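Local coordinates for D-alanyl-D-alanine carboxypeptidase (Penicillin binding protein) family protein (Francisella tularensis subsp. tularensis, PDB 6OSU) that probably removes the terminal D-alanine from peptidoglycan precursor peptides, acting as a serine-type D-Ala-D-Ala carboxypeptidase of the penicillin-binding protein class, at residues Ala183-Tyr186 against Ile187-Pro191; Thr42-Tyr45 against Arg46-Asp49. All blocks are in the same frame, centred on the assembly; numbering follows the deposited sequence.

Contact 1. Residues Ala183-Tyr186 against Ile187-Pro191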
ATOM      1  N   ALA A 183      -1.789   2.712   3.743  1.00 46.27           N
ATOM      2  CA  ALA A 183      -1.407   2.634   2.336  1.00 43.86           C
ATOM      3  C   ALA A 183      -2.524   2.031   1.494  1.00 44.74           C
ATOM      4  O   ALA A 183      -2.863   2.557   0.431  1.00 45.22           O
ATOM      5  CB  ALA A 183      -0.120   1.825   2.185  1.00 43.03           C
ATOM      6  N   ARG A 184      -3.114   0.925   1.959  1.00 46.54           N
ATOM      7  CA  ARG A 184      -4.198   0.291   1.210  1.00 48.62           C
ATOM      8  C   ARG A 184      -5.365   1.250   1.003  1.00 50.67           C
ATOM      9  O   ARG A 184      -5.926   1.330  -0.097  1.00 52.24           O
ATOM     10  CB  ARG A 184      -4.667  -0.973   1.927  1.00 48.85           C
ATOM     11  CG  ARG A 184      -5.725  -1.757   1.171  1.00 49.93           C
ATOM     12  CD  ARG A 184      -6.107  -3.035   1.911  1.00 51.47           C
ATOM     13  NE  ARG A 184      -7.018  -3.870   1.131  1.00 53.35           N
ATOM     14  CZ  ARG A 184      -8.265  -4.161   1.488  1.00 54.42           C
ATOM     15  NH1 ARG A 184      -8.760  -3.696   2.628  1.00 53.97           N
ATOM     16  NH2 ARG A 184      -9.014  -4.930   0.709  1.00 55.94           N
ATOM     17  N   SER A 185      -5.743   1.988   2.049  1.00 49.80           N
ATOM     18  CA  SER A 185      -6.798   2.986   1.901  1.00 50.83           C
ATOM     19  C   SER A 185      -6.403   4.061   0.891  1.00 49.69           C
ATOM     20  O   SER A 185      -7.236   4.520   0.098  1.00 49.50           O
ATOM     21  CB  SER A 185      -7.110   3.610   3.261  1.00 51.48           C
ATOM     22  OG  SER A 185      -8.138   4.576   3.155  1.00 54.49           O
ATOM     23  N   TYR A 186      -5.132   4.465   0.901  1.00 49.00           N
ATOM     24  CA  TYR A 186      -4.653   5.494  -0.018  1.00 49.27           C
ATOM     25  C   TYR A 186      -4.774   5.036  -1.468  1.00 50.00           C
ATOM     26  O   TYR A 186      -5.295   5.769  -2.320  1.00 50.51           O
ATOM     27  CB  TYR A 186      -3.205   5.841   0.330  1.00 48.14           C
ATOM     28  CG  TYR A 186      -2.734   7.206  -0.111  1.00 48.44           C
ATOM     29  CD1 TYR A 186      -2.082   8.049   0.779  1.00 48.65           C
ATOM     30  CD2 TYR A 186      -2.906   7.640  -1.415  1.00 49.08           C
ATOM     31  CE1 TYR A 186      -1.634   9.292   0.386  1.00 48.85           C
ATOM     32  CE2 TYR A 186      -2.462   8.881  -1.818  1.00 49.86           C
ATOM     33  CZ  TYR A 186      -1.828   9.702  -0.912  1.00 50.44           C
ATOM     34  OH  TYR A 186      -1.382  10.942  -1.306  1.00 52.51           O
ATOM     35  N   ILE A 187      -4.295   3.823  -1.768  1.00 50.22           N
ATOM     36  CA  ILE A 187      -4.398   3.282  -3.124  1.00 51.75           C
ATOM     37  C   ILE A 187      -5.843   3.292  -3.593  1.00 52.20           C
ATOM     38  O   ILE A 187      -6.142   3.619  -4.747  1.00 54.19           O
ATOM     39  CB  ILE A 187      -3.827   1.852  -3.186  1.00 53.48           C
ATOM     40  CG1 ILE A 187      -2.477   1.762  -2.492  1.00 53.88           C
ATOM     41  CG2 ILE A 187      -3.701   1.394  -4.626  1.00 54.43           C
ATOM     42  CD1 ILE A 187      -1.501   2.669  -3.064  1.00 54.38           C
ATOM     43  N   TYR A 188      -6.759   2.921  -2.703  1.00 51.85           N
ATOM     44  CA  TYR A 188      -8.143   2.699  -3.094  1.00 53.79           C
ATOM     45  C   TYR A 188      -8.890   4.014  -3.280  1.00 54.96           C
ATOM     46  O   TYR A 188      -9.561   4.215  -4.297  1.00 55.26           O
ATOM     47  CB  TYR A 188      -8.831   1.819  -2.048  1.00 53.93           C
ATOM     48  CG  TYR A 188     -10.302   1.618  -2.291  1.00 56.78           C
ATOM     49  CD1 TYR A 188     -10.750   0.727  -3.257  1.00 58.14           C
ATOM     50  CD2 TYR A 188     -11.246   2.317  -1.551  1.00 57.90           C
ATOM     51  CE1 TYR A 188     -12.101   0.541  -3.483  1.00 60.36           C
ATOM     52  CE2 TYR A 188     -12.598   2.137  -1.768  1.00 60.49           C
ATOM     53  CZ  TYR A 188     -13.020   1.250  -2.737  1.00 61.58           C
ATOM     54  OH  TYR A 188     -14.365   1.073  -2.954  1.00 64.53           O
ATOM     55  N   ASN A 189      -8.772   4.925  -2.314  1.00 55.54           N
ATOM     56  CA  ASN A 189      -9.581   6.137  -2.342  1.00 57.39           C
ATOM     57  C   ASN A 189      -8.992   7.216  -3.241  1.00 57.60           C
ATOM     58  O   ASN A 189      -9.743   8.032  -3.784  1.00 58.53           O
ATOM     59  CB  ASN A 189      -9.761   6.677  -0.922  1.00 57.10           C
ATOM     60  CG  ASN A 189     -10.650   5.787  -0.070  1.00 58.34           C
ATOM     61  OD1 ASN A 189     -10.171   5.089   0.827  1.00 58.26           O
ATOM     62  ND2 ASN A 189     -11.947   5.805  -0.347  1.00 59.69           N
ATOM     63  N   PHE A 190      -7.672   7.245  -3.420  1.00 56.43           N
ATOM     64  CA  PHE A 190      -7.002   8.341  -4.120  1.00 57.19           C
ATOM     65  C   PHE A 190      -6.009   7.803  -5.144  1.00 57.19           C
ATOM     66  O   PHE A 190      -4.795   7.978  -5.000  1.00 56.23           O
ATOM     67  CB  PHE A 190      -6.311   9.261  -3.113  1.00 55.57           C
ATOM     68  CG  PHE A 190      -7.168   9.600  -1.927  1.00 55.76           C
ATOM     69  CD1 PHE A 190      -8.376  10.259  -2.097  1.00 56.95           C
ATOM     70  CD2 PHE A 190      -6.769   9.264  -0.645  1.00 54.67           C
ATOM     71  CE1 PHE A 190      -9.171  10.571  -1.012  1.00 57.59           C
ATOM     72  CE2 PHE A 190      -7.556   9.579   0.446  1.00 55.38           C
ATOM     73  CZ  PHE A 190      -8.761  10.233   0.263  1.00 57.15           C
ATOM     74  N   PRO A 191      -6.498   7.161  -6.208  1.00 58.87           N
ATOM     75  CA  PRO A 191      -5.569   6.609  -7.208  1.00 59.42           C
ATOM     76  C   PRO A 191      -4.789   7.666  -7.975  1.00 61.22           C
ATOM     77  O   PRO A 191      -3.636   7.409  -8.346  1.00 60.55           O
ATOM     78  CB  PRO A 191      -6.491   5.801  -8.132  1.00 60.80           C
ATOM     79  CG  PRO A 191      -7.826   6.421  -7.967  1.00 62.09           C
ATOM     80  CD  PRO A 191      -7.904   6.875  -6.543  1.00 60.14           C
TER
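The last turn of helix 176-189 closes with an aromatic pair, Y186 and F190, four residues apart and joined by both backbone and rings. F190 N gives its hydrogen to Y186 O at 3.0 Å, and F190 is then the first residue to leave helical backbone angles. The two rings meet in a T-shaped (edge-to-face) stack: the F190 ring presents its edge to one face of Y186, CD2 lying above the plane toward the rim, with ring centroids 5.9 Å apart and planes at 88°. F190 has CG beside its own backbone N (chi1 -45°), which folds the ring back along the helix, while F190 CB meets Y186 CE2 at 4.1 Å. One face of the F190 ring is covered by its neighbour: N189 CB stands 3.7 Å above its centre. In the peptidase fold this helix end leans on helix 66-79, the helix that carries the predicted proton acceptor K67: Y186 OH is hydrogen-bonded to S71, S185 OG to Y72, and F190 makes a further edge-to-face pair with Y72. The preceding turn keeps regular alpha-helical bonding. I187 N bonds to A183 O at 2.9 Å, nearly straight at 169°, and I187 CG1 packs against the same oxygen at 3.1 Å. Y188 N bonds to R184 O at 3.2 Å and makes only a weak second bond to S185 O, the oxygen that receives N189 N at 2.9 Å.

Contact 2. Residues Thr42-Tyr45 against Arg46-Asp49; sequences TMDY and RTGD
D44 OD1 is gripped twice by T47, once by the backbone and once by the side chain. T47 N reaches it at 2.8 Å with an almost straight N-H, arriving nearly in line with the C-O bond, whereas T47 OG1 donates at 2.9 Å from above the carboxylate plane, 37° out of it. The aspartate meets the threonine because its CG stands anti to the backbone N (chi1 176°), which carries the carboxylate forward over the turn, and the two side chains cross at about a right angle. T47 OG1 works in both directions: besides donating to D44, it accepts D49 N at 3.1 Å, forming an ST turn. A hydroxyl thus ties the aspartate that precedes the turn to the backbone that leaves it. The main chain closes the same turn, with D44 N bonded to D49 O at 2.8 Å and G48 N making a weak bond to D44 O at 3.0 Å. On the other flank M43 lies against the returning chain, CG 3.6 Å from G48 O. Its bend at SD (chi3 -64°) keeps CE near that oxygen too, while M43 CA makes a CA-H...O contact with D49 O at 3.2 Å. N330 adds a further donor to D44 OD1, and T367 bonds to T47 OG1 and D49 OD2, so residues of the C-terminal family region meet the turn; R46 forms a salt bridge with E298. Y45 to G48 make a four-residue beta-hairpin loop of the 4:6 kind, three residues near right-handed helical angles and then G48 in the left-handed last position, where positive phi favours glycine; it joins the antiparallel strands 39-44 and 50-54 at one margin of the five-stranded sheet of the peptidase.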
ATOM      1  N   THR A  42       3.611  -7.698   5.052  1.00 48.22           N
ATOM      2  CA  THR A  42       3.315  -7.751   3.628  1.00 49.72           C
ATOM      3  C   THR A  42       1.847  -8.108   3.466  1.00 50.50           C
ATOM      4  O   THR A  42       1.388  -9.119   4.008  1.00 51.56           O
ATOM      5  CB  THR A  42       4.193  -8.773   2.892  1.00 52.44           C
ATOM      6  OG1 THR A  42       5.574  -8.525   3.184  1.00 54.75           O
ATOM      7  CG2 THR A  42       3.978  -8.673   1.382  1.00 51.42           C
ATOM      8  N   MET A  43       1.117  -7.281   2.723  1.00 50.09           N
ATOM      9  CA  MET A  43      -0.326  -7.413   2.598  1.00 51.46           C
ATOM     10  C   MET A  43      -0.727  -7.341   1.133  1.00 51.00           C
ATOM     11  O   MET A  43      -0.182  -6.538   0.371  1.00 50.10           O
ATOM     12  CB  MET A  43      -1.037  -6.312   3.403  1.00 51.94           C
ATOM     13  CG  MET A  43      -2.496  -6.114   3.058  1.00 54.06           C
ATOM     14  SD  MET A  43      -3.208  -4.681   3.891  1.00 55.10           S
ATOM     15  CE  MET A  43      -3.072  -5.188   5.604  1.00 55.33           C
ATOM     16  N   ASP A  44      -1.675  -8.191   0.741  1.00 52.37           N
ATOM     17  CA  ASP A  44      -2.250  -8.114  -0.594  1.00 53.21           C
ATOM     18  C   ASP A  44      -3.284  -6.996  -0.652  1.00 53.19           C
ATOM     19  O   ASP A  44      -4.053  -6.787   0.289  1.00 53.43           O
ATOM     20  CB  ASP A  44      -2.886  -9.448  -0.991  1.00 54.93           C
ATOM     21  CG  ASP A  44      -3.588  -9.381  -2.335  1.00 56.49           C
ATOM     22  OD1 ASP A  44      -4.804  -9.098  -2.362  1.00 57.16           O
ATOM     23  OD2 ASP A  44      -2.915  -9.585  -3.369  1.00 57.06           O
ATOM     24  N   TYR A  45      -3.297  -6.274  -1.772  1.00 53.61           N
ATOM     25  CA  TYR A  45      -4.090  -5.053  -1.852  1.00 52.60           C
ATOM     26  C   TYR A  45      -5.579  -5.357  -1.971  1.00 53.10           C
ATOM     27  O   TYR A  45      -6.402  -4.748  -1.277  1.00 54.17           O
ATOM     28  CB  TYR A  45      -3.617  -4.198  -3.028  1.00 52.62           C
ATOM     29  CG  TYR A  45      -4.586  -3.097  -3.383  1.00 52.91           C
ATOM     30  CD1 TYR A  45      -4.793  -2.024  -2.524  1.00 51.52           C
ATOM     31  CD2 TYR A  45      -5.299  -3.133  -4.575  1.00 54.68           C
ATOM     32  CE1 TYR A  45      -5.686  -1.021  -2.841  1.00 53.14           C
ATOM     33  CE2 TYR A  45      -6.191  -2.132  -4.903  1.00 55.67           C
ATOM     34  CZ  TYR A  45      -6.379  -1.078  -4.033  1.00 55.67           C
ATOM     35  OH  TYR A  45      -7.267  -0.082  -4.355  1.00 57.95           O
ATOM     36  N   ARG A  46      -5.948  -6.293  -2.845  1.00 52.84           N
ATOM     37  CA  ARG A  46      -7.365  -6.514  -3.113  1.00 54.59           C
ATOM     38  C   ARG A  46      -8.046  -7.305  -1.999  1.00 55.96           C
ATOM     39  O   ARG A  46      -9.209  -7.041  -1.674  1.00 58.40           O
ATOM     40  CB  ARG A  46      -7.539  -7.214  -4.461  1.00 56.58           C
ATOM     41  CG  ARG A  46      -7.343  -6.282  -5.650  1.00 56.99           C
ATOM     42  CD  ARG A  46      -7.514  -7.006  -6.971  1.00 59.63           C
ATOM     43  NE  ARG A  46      -6.502  -8.038  -7.167  1.00 61.52           N
ATOM     44  CZ  ARG A  46      -6.374  -8.756  -8.279  1.00 65.62           C
ATOM     45  NH1 ARG A  46      -7.197  -8.551  -9.302  1.00 69.47           N
ATOM     46  NH2 ARG A  46      -5.426  -9.679  -8.374  1.00 64.80           N
ATOM     47  N   THR A  47      -7.352  -8.270  -1.400  1.00 54.93           N
ATOM     48  CA  THR A  47      -7.965  -9.070  -0.348  1.00 56.04           C
ATOM     49  C   THR A  47      -7.729  -8.506   1.044  1.00 54.73           C
ATOM     50  O   THR A  47      -8.451  -8.877   1.978  1.00 56.42           O
ATOM     51  CB  THR A  47      -7.437 -10.509  -0.378  1.00 56.18           C
ATOM     52  OG1 THR A  47      -6.026 -10.502  -0.122  1.00 55.75           O
ATOM     53  CG2 THR A  47      -7.706 -11.167  -1.728  1.00 56.20           C
ATOM     54  N   GLY A  48      -6.742  -7.627   1.208  1.00 51.24           N
ATOM     55  CA  GLY A  48      -6.316  -7.228   2.529  1.00 50.65           C
ATOM     56  C   GLY A  48      -5.594  -8.303   3.310  1.00 52.59           C
ATOM     57  O   GLY A  48      -5.196  -8.052   4.454  1.00 52.10           O
ATOM     58  N   ASP A  49      -5.403  -9.485   2.726  1.00 54.02           N
ATOM     59  CA  ASP A  49      -4.754 -10.586   3.422  1.00 54.19           C
ATOM     60  C   ASP A  49      -3.288 -10.280   3.706  1.00 51.34           C
ATOM     61  O   ASP A  49      -2.585  -9.679   2.887  1.00 50.71           O
ATOM     62  CB  ASP A  49      -4.856 -11.868   2.596  1.00 57.34           C
ATOM     63  CG  ASP A  49      -6.263 -12.427   2.558  1.00 59.46           C
ATOM     64  OD1 ASP A  49      -7.115 -11.959   3.346  1.00 60.40           O
ATOM     65  OD2 ASP A  49      -6.514 -13.333   1.733  1.00 59.63           O
TER

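Overall arrangement
Contact 2, a hairpin turn, and contact 1, a helix end, have centres 12 Å apart and meet directly, although well separated in sequence. R184 of contact 1 reaches across with its chain extended through chi3: its NE lies 2.6 Å from Y45 O and its NH2 3.2 Å from R46 O, probable hydrogen bonds that join helix to turn. Y45 packs alongside, CE1 at 3.4 Å from I187 CB. Contact 1 is the nearer to the predicted active site, the Y186 side chain being about 9 Å from those of K67 and K278; contact 2 lies away from the annotated sites, facing the C-terminal region.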